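Local coordinates for hypothetical protein (Ruminococcus gnavus, PDB 4QAN), which is of unknown function but has a cystatin-like fold, belongs as a divergent member to the NTF2-like superfamily and can bind magnesium, at residues 230-235 / 269-274. Numbering follows the deposited sequence.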
loop_
_atom_site.group_PDB
_atom_site.type_symbol
_atom_site.label_atom_id
_atom_site.label_comp_id
_atom_site.label_asym_id
_atom_site.label_seq_id
_atom_site.Cartn_x
_atom_site.Cartn_y
_atom_site.Cartn_z
ATOM N N TYR A 230 -8.704 12.722 14.495
ATOM C CA TYR A 230 -7.932 12.605 15.722
ATOM C C TYR A 230 -6.841 11.543 15.562
ATOM O O TYR A 230 -5.705 11.738 16.010
ATOM C CB TYR A 230 -8.833 12.245 16.908
ATOM C CG TYR A 230 -8.088 12.036 18.229
ATOM C CD1 TYR A 230 -7.508 13.108 18.898
ATOM C CD2 TYR A 230 -7.966 10.755 18.800
ATOM C CE1 TYR A 230 -6.829 12.926 20.098
ATOM C CE2 TYR A 230 -7.288 10.554 20.001
ATOM C CZ TYR A 230 -6.727 11.639 20.650
ATOM O OH TYR A 230 -6.065 11.463 21.837
ATOM N N ALA A 231 -7.191 10.419 14.948
ATOM C CA ALA A 231 -6.200 9.384 14.621
ATOM C C ALA A 231 -5.016 9.926 13.791
ATOM O O ALA A 231 -3.839 9.631 14.063
ATOM C CB ALA A 231 -6.874 8.237 13.886
ATOM N N ILE A 232 -5.340 10.722 12.782
ATOM C CA ILE A 232 -4.333 11.378 11.942
ATOM C C ILE A 232 -3.436 12.304 12.773
ATOM O O ILE A 232 -2.200 12.241 12.670
ATOM C CB ILE A 232 -5.015 12.113 10.761
ATOM C CG1 ILE A 232 -5.525 11.054 9.759
ATOM C CG2 ILE A 232 -4.050 13.076 10.075
ATOM C CD1 ILE A 232 -6.426 11.554 8.648
ATOM N N GLU A 233 -4.057 13.105 13.639
ATOM C CA GLU A 233 -3.332 14.014 14.530
ATOM C C GLU A 233 -2.347 13.277 15.428
ATOM O O GLU A 233 -1.263 13.800 15.706
ATOM C CB GLU A 233 -4.309 14.796 15.405
ATOM C CG GLU A 233 -5.244 15.736 14.647
ATOM C CD GLU A 233 -6.395 16.227 15.496
ATOM O OE1 GLU A 233 -6.572 15.700 16.610
ATOM O OE2 GLU A 233 -7.128 17.144 15.058
ATOM N N LYS A 234 -2.729 12.077 15.881
ATOM C CA LYS A 234 -1.933 11.296 16.833
ATOM C C LYS A 234 -1.001 10.272 16.188
ATOM O O LYS A 234 -0.253 9.581 16.889
ATOM C CB LYS A 234 -2.853 10.553 17.810
ATOM C CG LYS A 234 -3.863 11.441 18.531
ATOM C CD LYS A 234 -3.225 12.448 19.462
ATOM C CE LYS A 234 -2.662 11.756 20.691
ATOM N NZ LYS A 234 -2.678 12.666 21.850
ATOM N N GLY A 235 -1.050 10.165 14.867
ATOM C CA GLY A 235 -0.238 9.206 14.148
ATOM C C GLY A 235 -0.761 7.782 14.246
ATOM O O GLY A 235 0.009 6.834 14.098
ATOM N N THR A 269 -3.389 10.679 -0.137
ATOM C CA THR A 269 -3.659 11.696 -1.096
ATOM C C THR A 269 -4.202 12.944 -0.397
ATOM O O THR A 269 -3.831 14.069 -0.737
ATOM C CB THR A 269 -4.597 11.140 -2.178
ATOM O OG1 THR A 269 -3.911 10.084 -2.869
ATOM C CG2 THR A 269 -5.004 12.221 -3.163
HETATM N N MSE A 270 -5.051 12.726 0.600
HETATM C CA MSE A 270 -5.622 13.804 1.394
HETATM C C MSE A 270 -4.520 14.512 2.157
HETATM O O MSE A 270 -4.430 15.731 2.123
HETATM C CB MSE A 270 -6.713 13.257 2.319
HETATM C CG MSE A 270 -7.270 14.409 3.153
HETATM SE SE MSE A 270 -8.683 13.887 4.402
HETATM C CE MSE A 270 -7.528 13.213 5.850
ATOM N N LEU A 271 -3.664 13.764 2.840
ATOM C CA LEU A 271 -2.555 14.372 3.566
ATOM C C LEU A 271 -1.645 15.172 2.624
ATOM O O LEU A 271 -1.187 16.268 2.984
ATOM C CB LEU A 271 -1.736 13.313 4.312
ATOM C CG LEU A 271 -2.502 12.402 5.269
ATOM C CD1 LEU A 271 -1.568 11.361 5.837
ATOM C CD2 LEU A 271 -3.185 13.183 6.383
ATOM N N TYR A 272 -1.389 14.642 1.421
ATOM C CA TYR A 272 -0.538 15.341 0.456
ATOM C C TYR A 272 -1.214 16.649 0.056
ATOM O O TYR A 272 -0.541 17.654 -0.203
ATOM C CB TYR A 272 -0.260 14.469 -0.776
ATOM C CG TYR A 272 0.777 13.355 -0.589
ATOM C CD1 TYR A 272 1.270 12.996 0.676
ATOM C CD2 TYR A 272 1.260 12.666 -1.688
ATOM C CE1 TYR A 272 2.205 11.986 0.809
ATOM C CE2 TYR A 272 2.179 11.641 -1.557
ATOM C CZ TYR A 272 2.649 11.310 -0.315
ATOM O OH TYR A 272 3.572 10.306 -0.215
ATOM N N GLY A 273 -2.543 16.652 0.038
ATOM C CA GLY A 273 -3.300 17.881 -0.245
ATOM C C GLY A 273 -3.018 18.990 0.764
ATOM O O GLY A 273 -2.834 20.155 0.387
ATOM N N PHE A 274 -2.996 18.637 2.049
ATOM C CA PHE A 274 -2.700 19.615 3.113
ATOM C C PHE A 274 -1.222 20.008 3.079
ATOM O O PHE A 274 -0.871 21.143 3.370
ATOM C CB PHE A 274 -3.043 19.069 4.507
ATOM C CG PHE A 274 -4.510 18.847 4.738
ATOM C CD1 PHE A 274 -5.395 19.908 4.754
ATOM C CD2 PHE A 274 -5.002 17.570 4.990
ATOM C CE1 PHE A 274 -6.743 19.699 4.980
ATOM C CE2 PHE A 274 -6.355 17.356 5.210
ATOM C CZ PHE A 274 -7.223 18.427 5.214
#
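The carbonyl oxygen of Ile232 takes two hydrogen bonds, one from Gly235 and one from the hydroxyl of Tyr85, while the side chain of the same residue packs on Met270 and Leu271. The Gly235 bond, from N to Ile232 O, is 3.2 Å long. It belongs to a Schellman motif that closes helix 221-234. Gly235 has a positive phi of 76°, a value that favours glycine.

The contact across the segments is purely apolar. Ile232 uses its two branches on two different partners. Ile232 CD1 meets CE of Met270, a selenomethionine in this model, at 3.4 Å. That is tighter than usual for two carbons. Ile232 CG2 meets Leu271 CD2 at 3.8 Å, a normal methyl-to-methyl distance. The first torsion of Ile232, chi1 -72°, sets which way each branch points. CG1 lies beside the backbone N and carries CD1 to Met270, while CG2 lies anti to that N and faces Leu271. Met270 reaches out with an extended chain and then bends at its last torsion, chi3 82°. The bend brings the methyl end, not the selenium, against Ile232. Leu271 touches with one arm of its fork.

Both helices belong to the C-terminal half of the chain. Their packing is consistent with the cystatin-like fold, in which helices pack on an antiparallel sheet. Ile232 also touches Leu305 on strand 305-314 and Leu237 on the next helix, 237-242. Phe274 rests on Leu305 as well, so helices 221-234 and 254-275 both touch this strand residue.

The backbones stay well apart, with Ile232 CA and Leu271 CA 9.1 Å from each other. The gap is closed by side chains alone. The segments bury only 107 Å² between them, yet all three touching residues are buried in the whole protein. The magnesium site at Ser360 lies away from this packing.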